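Local coordinates for phage-like element PBSX protein xkdH (Bacillus subtilis, PDB 3F3B) that is of unknown function but, as an all-beta protein encoded by a defective prophage, probably serves in building the phage-like particle, at residues A[73-78]-A[107-112]; A[12-17]-A[38-43]; A[54-59]-A[69-74]. All blocks are in the same frame, centred on the assembly; numbering follows the deposited sequence.

Contact 1 of 3, residues A[73-78]-A[107-112]; sequences LVHFPL and HWEVVA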
loop_
_atom_site.group_PDB
_atom_site.type_symbol
_atom_site.label_atom_id
_atom_site.label_comp_id
_atom_site.label_asym_id
_atom_site.label_seq_id
_atom_site.Cartn_x
_atom_site.Cartn_y
_atom_site.Cartn_z
ATOM N N LEU A 73 10.005 3.176 -4.570
ATOM C CA LEU A 73 9.727 2.087 -5.469
ATOM C C LEU A 73 10.001 0.830 -4.657
ATOM O O LEU A 73 11.144 0.582 -4.250
ATOM C CB LEU A 73 10.658 2.163 -6.677
ATOM C CG LEU A 73 10.534 1.033 -7.689
ATOM C CD1 LEU A 73 9.137 1.028 -8.264
ATOM C CD2 LEU A 73 11.573 1.216 -8.789
ATOM N N VAL A 74 8.957 0.047 -4.401
ATOM C CA VAL A 74 9.114 -1.179 -3.634
ATOM C C VAL A 74 9.433 -2.365 -4.528
ATOM O O VAL A 74 8.841 -2.512 -5.590
ATOM C CB VAL A 74 7.841 -1.533 -2.848
ATOM C CG1 VAL A 74 8.149 -2.672 -1.895
ATOM C CG2 VAL A 74 7.326 -0.315 -2.084
ATOM N N HIS A 75 10.369 -3.204 -4.093
ATOM C CA HIS A 75 10.752 -4.404 -4.832
ATOM C C HIS A 75 10.317 -5.591 -3.979
ATOM O O HIS A 75 10.745 -5.717 -2.832
ATOM C CB HIS A 75 12.263 -4.443 -5.041
ATOM C CG HIS A 75 12.802 -3.242 -5.749
ATOM N ND1 HIS A 75 12.673 -1.965 -5.247
ATOM C CD2 HIS A 75 13.479 -3.122 -6.916
ATOM C CE1 HIS A 75 13.249 -1.109 -6.073
ATOM N NE2 HIS A 75 13.745 -1.786 -7.093
ATOM N N PHE A 76 9.463 -6.441 -4.545
ATOM C CA PHE A 76 8.912 -7.607 -3.861
ATOM C C PHE A 76 9.292 -8.899 -4.556
ATOM O O PHE A 76 9.571 -8.913 -5.758
ATOM C CB PHE A 76 7.388 -7.574 -3.881
ATOM C CG PHE A 76 6.766 -6.520 -3.022
ATOM C CD1 PHE A 76 6.708 -6.674 -1.646
ATOM C CD2 PHE A 76 6.122 -5.428 -3.604
ATOM C CE1 PHE A 76 6.011 -5.772 -0.868
ATOM C CE2 PHE A 76 5.419 -4.518 -2.829
ATOM C CZ PHE A 76 5.363 -4.692 -1.460
ATOM N N PRO A 77 9.268 -10.017 -3.813
ATOM C CA PRO A 77 9.604 -11.313 -4.403
ATOM C C PRO A 77 8.477 -11.600 -5.381
ATOM O O PRO A 77 7.346 -11.177 -5.158
ATOM C CB PRO A 77 9.560 -12.267 -3.212
ATOM C CG PRO A 77 9.784 -11.383 -2.024
ATOM C CD PRO A 77 8.987 -10.155 -2.375
ATOM N N LEU A 78 8.778 -12.320 -6.451
ATOM C CA LEU A 78 7.776 -12.642 -7.458
ATOM C C LEU A 78 6.638 -13.498 -6.885
ATOM O O LEU A 78 5.493 -13.406 -7.331
ATOM C CB LEU A 78 8.441 -13.366 -8.633
ATOM C CG LEU A 78 7.824 -13.091 -10.006
ATOM C CD1 LEU A 78 7.946 -11.609 -10.324
ATOM C CD2 LEU A 78 8.539 -13.912 -11.060
ATOM N N HIS A 107 11.512 -9.572 -9.913
ATOM C CA HIS A 107 10.826 -8.978 -8.772
ATOM C C HIS A 107 9.618 -8.167 -9.213
ATOM O O HIS A 107 9.545 -7.730 -10.367
ATOM C CB HIS A 107 11.767 -8.031 -8.026
ATOM C CG HIS A 107 13.003 -8.684 -7.499
ATOM N ND1 HIS A 107 14.195 -8.009 -7.358
ATOM C CD2 HIS A 107 13.228 -9.944 -7.057
ATOM C CE1 HIS A 107 15.104 -8.826 -6.854
ATOM N NE2 HIS A 107 14.542 -10.005 -6.662
ATOM N N TRP A 108 8.663 -7.974 -8.305
ATOM C CA TRP A 108 7.527 -7.123 -8.624
ATOM C C TRP A 108 8.026 -5.747 -8.226
ATOM O O TRP A 108 8.561 -5.570 -7.130
ATOM C CB TRP A 108 6.282 -7.446 -7.781
ATOM C CG TRP A 108 5.573 -8.712 -8.159
ATOM C CD1 TRP A 108 5.516 -9.863 -7.433
ATOM C CD2 TRP A 108 4.849 -8.963 -9.369
ATOM N NE1 TRP A 108 4.804 -10.821 -8.115
ATOM C CE2 TRP A 108 4.382 -10.298 -9.307
ATOM C CE3 TRP A 108 4.551 -8.193 -10.503
ATOM C CZ2 TRP A 108 3.628 -10.882 -10.338
ATOM C CZ3 TRP A 108 3.795 -8.781 -11.538
ATOM C CH2 TRP A 108 3.347 -10.113 -11.441
ATOM N N GLU A 109 7.891 -4.777 -9.113
ATOM C CA GLU A 109 8.305 -3.419 -8.787
ATOM C C GLU A 109 7.055 -2.565 -8.812
ATOM O O GLU A 109 6.259 -2.656 -9.740
ATOM C CB GLU A 109 9.314 -2.888 -9.805
ATOM C CG GLU A 109 10.733 -3.354 -9.579
ATOM C CD GLU A 109 11.702 -2.728 -10.561
ATOM O OE1 GLU A 109 11.359 -1.674 -11.145
ATOM O OE2 GLU A 109 12.806 -3.280 -10.738
ATOM N N VAL A 110 6.881 -1.733 -7.798
ATOM C CA VAL A 110 5.698 -0.896 -7.738
ATOM C C VAL A 110 5.949 0.258 -6.792
ATOM O O VAL A 110 6.636 0.096 -5.790
ATOM C CB VAL A 110 4.489 -1.714 -7.237
ATOM C CG1 VAL A 110 4.753 -2.219 -5.814
ATOM C CG2 VAL A 110 3.217 -0.872 -7.305
ATOM N N VAL A 111 5.389 1.421 -7.114
ATOM C CA VAL A 111 5.548 2.610 -6.293
ATOM C C VAL A 111 4.561 2.627 -5.131
ATOM O O VAL A 111 3.366 2.352 -5.300
ATOM C CB VAL A 111 5.343 3.901 -7.137
ATOM C CG1 VAL A 111 5.313 5.124 -6.233
ATOM C CG2 VAL A 111 6.477 4.040 -8.173
ATOM N N ALA A 112 5.073 2.935 -3.941
ATOM C CA ALA A 112 4.242 3.030 -2.748
ATOM C C ALA A 112 4.201 4.520 -2.374
ATOM O O ALA A 112 5.210 5.213 -2.494
ATOM C CB ALA A 112 4.852 2.212 -1.621
#
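Trp108 and Phe76 both set CG beside the backbone N and anti to the carbonyl carbon (chi1 -74° and -70°). As a hydrogen-bonded pair they share a face of the sheet, and on antiparallel strands these torsions lean the rings opposite ways along it. The indole leans toward Leu78: its NE1 donates to Leu78 O at 2.8 Å, a bent bond well off the carbonyl plane, while Leu78 CD1 sits over one face of the five-membered ring, 3.9 Å from its centroid. Phe76 instead turns its ring edge to Val110, CE2 lying 3.8 Å from CG1, and Val74 CG2 meets Ala112 CB further along that face. The other face carries Leu73, His75, Glu109 and Val111. His75 and Glu109 run side by side, His75 CD2 3.8 Å from Glu109 CG, but the carboxylate is engaged by Arg104 and the imidazole stacks on Tyr51. Within the sheet, Val74 with Val110 and Phe76 with Trp108 each exchange two backbone hydrogen bonds. From Leu73-Val111 to Phe76-Trp108, non-hydrogen-bonded and hydrogen-bonded pairs alternate as in regular antiparallel structure, here in the curled sheet of an all-beta domain, consistent with kinship to phage barrel proteins.

Contact 2 of 3, residues A[12-17]-A[38-43]; sequences DIYHEA and SYPDTP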
loop_
_atom_site.group_PDB
_atom_site.type_symbol
_atom_site.label_atom_id
_atom_site.label_comp_id
_atom_site.label_asym_id
_atom_site.label_seq_id
_atom_site.Cartn_x
_atom_site.Cartn_y
_atom_site.Cartn_z
ATOM N N ASP A 12 3.404 -5.473 6.061
ATOM C CA ASP A 12 2.185 -6.263 6.014
ATOM C C ASP A 12 1.411 -5.670 4.854
ATOM O O ASP A 12 1.437 -4.458 4.642
ATOM C CB ASP A 12 1.379 -6.117 7.300
ATOM C CG ASP A 12 2.048 -6.781 8.477
ATOM O OD1 ASP A 12 2.832 -7.734 8.254
ATOM O OD2 ASP A 12 1.774 -6.359 9.621
ATOM N N ILE A 13 0.729 -6.519 4.102
ATOM C CA ILE A 13 -0.025 -6.065 2.954
ATOM C C ILE A 13 -1.518 -6.356 3.118
ATOM O O ILE A 13 -1.904 -7.420 3.597
ATOM C CB ILE A 13 0.509 -6.750 1.676
ATOM C CG1 ILE A 13 2.024 -6.545 1.573
ATOM C CG2 ILE A 13 -0.150 -6.159 0.452
ATOM C CD1 ILE A 13 2.696 -7.331 0.443
ATOM N N TYR A 14 -2.345 -5.397 2.713
ATOM C CA TYR A 14 -3.800 -5.506 2.786
ATOM C C TYR A 14 -4.361 -5.231 1.402
ATOM O O TYR A 14 -4.045 -4.206 0.790
ATOM C CB TYR A 14 -4.394 -4.455 3.735
ATOM C CG TYR A 14 -3.914 -4.520 5.164
ATOM C CD1 TYR A 14 -4.791 -4.849 6.199
ATOM C CD2 TYR A 14 -2.588 -4.226 5.488
ATOM C CE1 TYR A 14 -4.359 -4.878 7.525
ATOM C CE2 TYR A 14 -2.143 -4.256 6.803
ATOM C CZ TYR A 14 -3.030 -4.583 7.819
ATOM O OH TYR A 14 -2.582 -4.628 9.122
ATOM N N HIS A 15 -5.217 -6.124 0.921
ATOM C CA HIS A 15 -5.817 -5.950 -0.388
ATOM C C HIS A 15 -7.197 -5.311 -0.303
ATOM O O HIS A 15 -7.956 -5.574 0.630
ATOM C CB HIS A 15 -5.944 -7.297 -1.087
ATOM C CG HIS A 15 -4.650 -8.027 -1.231
ATOM N ND1 HIS A 15 -3.483 -7.403 -1.616
ATOM C CD2 HIS A 15 -4.350 -9.338 -1.097
ATOM C CE1 HIS A 15 -2.520 -8.299 -1.716
ATOM N NE2 HIS A 15 -3.019 -9.482 -1.407
ATOM N N GLU A 16 -7.516 -4.464 -1.274
ATOM C CA GLU A 16 -8.830 -3.848 -1.313
ATOM C C GLU A 16 -9.794 -5.011 -1.539
ATOM O O GLU A 16 -9.481 -5.948 -2.273
ATOM C CB GLU A 16 -8.922 -2.851 -2.475
ATOM C CG GLU A 16 -8.074 -1.597 -2.295
ATOM C CD GLU A 16 -8.717 -0.570 -1.365
ATOM O OE1 GLU A 16 -9.356 -0.980 -0.368
ATOM O OE2 GLU A 16 -8.575 0.648 -1.623
ATOM N N ALA A 17 -10.955 -4.970 -0.901
ATOM C CA ALA A 17 -11.921 -6.045 -1.067
ATOM C C ALA A 17 -13.341 -5.506 -1.157
ATOM O O ALA A 17 -13.663 -4.473 -0.570
ATOM C CB ALA A 17 -11.807 -7.040 0.096
ATOM N N SER A 38 -13.055 -1.716 0.652
ATOM C CA SER A 38 -12.290 -1.368 1.851
ATOM C C SER A 38 -11.296 -2.463 2.195
ATOM O O SER A 38 -11.298 -3.524 1.574
ATOM C CB SER A 38 -13.227 -1.147 3.038
ATOM O OG SER A 38 -13.926 -2.335 3.359
ATOM N N TYR A 39 -10.446 -2.203 3.184
ATOM C CA TYR A 39 -9.442 -3.179 3.604
ATOM C C TYR A 39 -9.926 -3.978 4.807
ATOM O O TYR A 39 -10.746 -3.504 5.587
ATOM C CB TYR A 39 -8.124 -2.493 3.992
ATOM C CG TYR A 39 -7.505 -1.619 2.927
ATOM C CD1 TYR A 39 -7.602 -0.231 2.997
ATOM C CD2 TYR A 39 -6.805 -2.175 1.862
ATOM C CE1 TYR A 39 -7.008 0.582 2.030
ATOM C CE2 TYR A 39 -6.212 -1.370 0.890
ATOM C CZ TYR A 39 -6.320 0.002 0.981
ATOM O OH TYR A 39 -5.754 0.799 0.019
ATOM N N PRO A 40 -9.419 -5.207 4.972
ATOM C CA PRO A 40 -9.810 -6.059 6.101
ATOM C C PRO A 40 -9.090 -5.625 7.385
ATOM O O PRO A 40 -8.142 -4.842 7.333
ATOM C CB PRO A 40 -9.382 -7.441 5.637
ATOM C CG PRO A 40 -8.122 -7.135 4.849
ATOM C CD PRO A 40 -8.553 -5.941 4.030
ATOM N N ASP A 41 -9.543 -6.130 8.529
ATOM C CA ASP A 41 -8.943 -5.790 9.825
ATOM C C ASP A 41 -7.528 -6.314 9.939
ATOM O O ASP A 41 -6.639 -5.630 10.436
ATOM C CB ASP A 41 -9.763 -6.385 10.978
ATOM C CG ASP A 41 -10.903 -5.494 11.406
ATOM O OD1 ASP A 41 -11.194 -4.501 10.694
ATOM O OD2 ASP A 41 -11.513 -5.794 12.456
ATOM N N THR A 42 -7.331 -7.546 9.492
ATOM C CA THR A 42 -6.019 -8.163 9.565
ATOM C C THR A 42 -5.321 -8.258 8.213
ATOM O O THR A 42 -5.957 -8.284 7.156
ATOM C CB THR A 42 -6.100 -9.570 10.191
ATOM O OG1 THR A 42 -6.937 -10.409 9.387
ATOM C CG2 THR A 42 -6.673 -9.482 11.604
ATOM N N PRO A 43 -3.987 -8.309 8.236
ATOM C CA PRO A 43 -3.177 -8.400 7.023
ATOM C C PRO A 43 -3.465 -9.650 6.204
ATOM O O PRO A 43 -3.679 -10.733 6.762
ATOM C CB PRO A 43 -1.755 -8.399 7.572
ATOM C CG PRO A 43 -1.883 -7.594 8.829
ATOM C CD PRO A 43 -3.130 -8.147 9.424
#
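Glu16 lays its carboxylate flat on the Tyr39 ring, the two planes only 1° apart and OE1 3.3 Å above the ring plane, over its centre. The bend at chi2 (-79°) folds the glutamate back over the ring in this way. Its other oxygen, OE2, comes within 3.3 Å of Tyr39 OH, but that hydroxyl has its hydrogen-bond partner elsewhere, at the carbonyl of Asn85. Beside this stack the backbones meet in one hydrogen-bonded antiparallel pair: Ala17 N donates to Ser38 O at 2.9 Å, and Ser38 N returns a bond to Ala17 O at 3.1 Å, this second one in the carbonyl plane. Ala17 O also receives the side-chain amide of Gln19, giving it two donors.

Beyond Pro40 the chain loops outward at Asp41 and Thr42 and returns at Pro43, where the contacts are mainly apolar. Pro43 CA lies over one face of the Tyr14 ring, 3.9 Å from the centroid, in a CH-pi contact, while Asp41 O lies at the ring edge, in its plane. Tyr14 CB packs against Tyr39 CD2 at 3.8 Å, linking the two aromatic groups, and Asp12 CB touches Pro43 CB. Several other polar groups find partners outside the two segments: His15 ND1 at the carboxylate of Asp86, His15 N at the side chain of Asp44, and Asp12 OD1 at the backbone N of Asp47.

The contact thus holds the loop between strands 36-38 and 45-46 alongside strand 9-19. Strand 87-90 adjoins strand 9-19 as well, bonding through Lys87 to the backbone of Tyr14 and through Ile89 to that of Asp12; Lys87 also makes a cation-pi contact with the Tyr14 ring.

Contact 3 of 3, residues A[54-59]-A[69-74]; sequences EKTQQL and YHSFLV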
loop_
_atom_site.group_PDB
_atom_site.type_symbol
_atom_site.label_atom_id
_atom_site.label_comp_id
_atom_site.label_asym_id
_atom_site.label_seq_id
_atom_site.Cartn_x
_atom_site.Cartn_y
_atom_site.Cartn_z
ATOM N N GLU A 54 14.609 4.741 -5.223
ATOM C CA GLU A 54 13.916 5.993 -5.552
ATOM C C GLU A 54 13.171 6.541 -4.336
ATOM O O GLU A 54 12.055 7.035 -4.457
ATOM C CB GLU A 54 12.911 5.790 -6.690
ATOM C CG GLU A 54 13.335 4.810 -7.758
ATOM C CD GLU A 54 12.476 4.897 -9.008
ATOM O OE1 GLU A 54 11.255 5.181 -8.918
ATOM O OE2 GLU A 54 13.032 4.663 -10.097
ATOM N N LYS A 55 13.784 6.458 -3.160
ATOM C CA LYS A 55 13.129 6.950 -1.957
ATOM C C LYS A 55 13.018 8.470 -1.964
ATOM O O LYS A 55 13.932 9.179 -2.394
ATOM C CB LYS A 55 13.878 6.474 -0.718
ATOM C CG LYS A 55 14.047 4.966 -0.669
ATOM C CD LYS A 55 14.472 4.490 0.708
ATOM C CE LYS A 55 15.768 5.134 1.153
ATOM N NZ LYS A 55 16.191 4.621 2.487
ATOM N N THR A 56 11.879 8.955 -1.492
ATOM C CA THR A 56 11.586 10.376 -1.443
ATOM C C THR A 56 11.125 10.722 -0.034
ATOM O O THR A 56 10.365 9.974 0.573
ATOM C CB THR A 56 10.466 10.729 -2.465
ATOM O OG1 THR A 56 10.984 10.608 -3.795
ATOM C CG2 THR A 56 9.936 12.140 -2.248
ATOM N N GLN A 57 11.591 11.850 0.485
ATOM C CA GLN A 57 11.210 12.283 1.821
ATOM C C GLN A 57 10.449 13.586 1.686
ATOM O O GLN A 57 10.449 14.192 0.615
ATOM C CB GLN A 57 12.456 12.493 2.683
ATOM C CG GLN A 57 13.224 11.214 2.979
ATOM C CD GLN A 57 14.575 11.466 3.633
ATOM O OE1 GLN A 57 15.538 11.871 2.971
ATOM N NE2 GLN A 57 14.650 11.235 4.941
ATOM N N GLN A 58 9.787 14.011 2.755
ATOM C CA GLN A 58 9.040 15.261 2.725
ATOM C C GLN A 58 8.895 15.809 4.138
ATOM O O GLN A 58 8.849 15.051 5.106
ATOM C CB GLN A 58 7.660 15.050 2.091
ATOM C CG GLN A 58 6.531 14.759 3.066
ATOM C CD GLN A 58 5.218 14.458 2.354
ATOM O OE1 GLN A 58 5.020 13.361 1.825
ATOM N NE2 GLN A 58 4.321 15.437 2.326
ATOM N N LEU A 59 8.848 17.129 4.259
ATOM C CA LEU A 59 8.713 17.748 5.568
ATOM C C LEU A 59 7.221 17.869 5.830
ATOM O O LEU A 59 6.502 18.481 5.043
ATOM C CB LEU A 59 9.369 19.130 5.569
ATOM C CG LEU A 59 9.653 19.751 6.939
ATOM C CD1 LEU A 59 10.695 18.918 7.664
ATOM C CD2 LEU A 59 10.148 21.178 6.768
ATOM N N TYR A 69 9.076 9.505 4.858
ATOM C CA TYR A 69 9.218 9.043 3.486
ATOM C C TYR A 69 7.893 9.325 2.794
ATOM O O TYR A 69 6.830 8.998 3.315
ATOM C CB TYR A 69 9.530 7.548 3.450
ATOM C CG TYR A 69 10.952 7.233 3.846
ATOM C CD1 TYR A 69 11.990 7.332 2.920
ATOM C CD2 TYR A 69 11.268 6.873 5.154
ATOM C CE1 TYR A 69 13.309 7.082 3.285
ATOM C CE2 TYR A 69 12.582 6.622 5.532
ATOM C CZ TYR A 69 13.597 6.728 4.594
ATOM O OH TYR A 69 14.897 6.490 4.968
ATOM N N HIS A 70 7.953 9.963 1.634
ATOM C CA HIS A 70 6.742 10.281 0.901
ATOM C C HIS A 70 6.386 9.125 -0.021
ATOM O O HIS A 70 5.217 8.774 -0.182
ATOM C CB HIS A 70 6.941 11.563 0.087
ATOM C CG HIS A 70 5.811 11.866 -0.846
ATOM N ND1 HIS A 70 4.524 12.094 -0.407
ATOM C CD2 HIS A 70 5.773 11.964 -2.195
ATOM C CE1 HIS A 70 3.742 12.319 -1.446
ATOM N NE2 HIS A 70 4.475 12.246 -2.543
ATOM N N SER A 71 7.402 8.528 -0.623
ATOM C CA SER A 71 7.171 7.417 -1.521
ATOM C C SER A 71 8.477 6.706 -1.848
ATOM O O SER A 71 9.566 7.201 -1.554
ATOM C CB SER A 71 6.540 7.922 -2.815
ATOM O OG SER A 71 7.483 8.655 -3.582
ATOM N N PHE A 72 8.356 5.534 -2.452
ATOM C CA PHE A 72 9.509 4.757 -2.850
ATOM C C PHE A 72 9.073 3.642 -3.761
ATOM O O PHE A 72 7.914 3.228 -3.755
ATOM C CB PHE A 72 10.248 4.158 -1.645
ATOM C CG PHE A 72 9.358 3.787 -0.492
ATOM C CD1 PHE A 72 9.170 4.671 0.571
ATOM C CD2 PHE A 72 8.723 2.552 -0.453
ATOM C CE1 PHE A 72 8.364 4.327 1.655
ATOM C CE2 PHE A 72 7.912 2.199 0.628
ATOM C CZ PHE A 72 7.735 3.089 1.682
ATOM N N LEU A 73 10.005 3.176 -4.570
ATOM C CA LEU A 73 9.727 2.087 -5.469
ATOM C C LEU A 73 10.001 0.830 -4.657
ATOM O O LEU A 73 11.144 0.582 -4.250
ATOM C CB LEU A 73 10.658 2.163 -6.677
ATOM C CG LEU A 73 10.534 1.033 -7.689
ATOM C CD1 LEU A 73 9.137 1.028 -8.264
ATOM C CD2 LEU A 73 11.573 1.216 -8.789
ATOM N N VAL A 74 8.957 0.047 -4.401
ATOM C CA VAL A 74 9.114 -1.179 -3.634
ATOM C C VAL A 74 9.433 -2.365 -4.528
ATOM O O VAL A 74 8.841 -2.512 -5.590
ATOM C CB VAL A 74 7.841 -1.533 -2.848
ATOM C CG1 VAL A 74 8.149 -2.672 -1.895
ATOM C CG2 VAL A 74 7.326 -0.315 -2.084
HETATM O O HOH W 1 9.082 7.298 -5.241
#
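Lys55 and Tyr69 meet at a slant on one side of the hairpin, the lysine chain passing beside the ring so that CD and CE both approach CE1, CE at 3.8 Å. A bend at chi3 (-58°) in the otherwise extended chain carries the ammonium to the hydroxyl, where Lys55 NZ makes a weak hydrogen bond to Tyr69 OH. Gln57 accompanies the same ring, pointing the same way, its amide plane 22° from that of the ring and its CG 4.1 Å from Tyr69 CD1. Phe72 puts CB against Lys55 CG, then leads its ring away from strand 55-59.

The other side of the hairpin belongs to Thr56, Gln58, His70 and Ser71. Thr56 and His70 lie alongside each other, with Thr56 CG2 3.8 Å from His70 CB. Gln58 and His70 run at a slant to each other, their amide and ring planes 69° apart, and Gln58 OE1 accepts a weak, strongly bent bond from His70 ND1. Ser71 OG shares a water with Glu54 O, which receives a bond from that water. At the corner, the carboxylate end of Glu54 rests on Leu73, CD to CD2 3.8 Å.

A classic beta bulge underlies the pairing: His70 and Ser71 both face Thr56. Thr56 N donates to Ser71 O at 2.9 Å, and Thr56 O accepts from His70 N at 2.6 Å. The extra residue shifts the pairing by one, so Gln57 is matched with Tyr69.

Strands 48-61 and 66-77 form this hairpin, and strand 107-114 flanks strand 66-77, bonding through Arg114 to the backbone of His70. The ring of Phe72 stacks on Phe52 and meets Tyr95 of strand 93-97.

Contacts 1 and 3 occupy successive parts of strand 66-77, their centres about 14 Å apart, and share Leu73 and Val74. That strand pairs with 107-114 in contact 1 and with 48-61 in contact 3, so strand 66-77 lies between the other two in one sheet; a probable hydrogen bond from Ala112 N to Phe72 O (2.9 Å) ties the two contacts directly. Contact 2 reaches the same curled sheet through strand 9-19, with its centre about 18 Å from that of contact 1, which it touches where Ile13 CD1 packs on Phe76 CE1 at 3.9 Å. It lies across the chain's centre from contact 3, their nearest atoms about 8 Å apart.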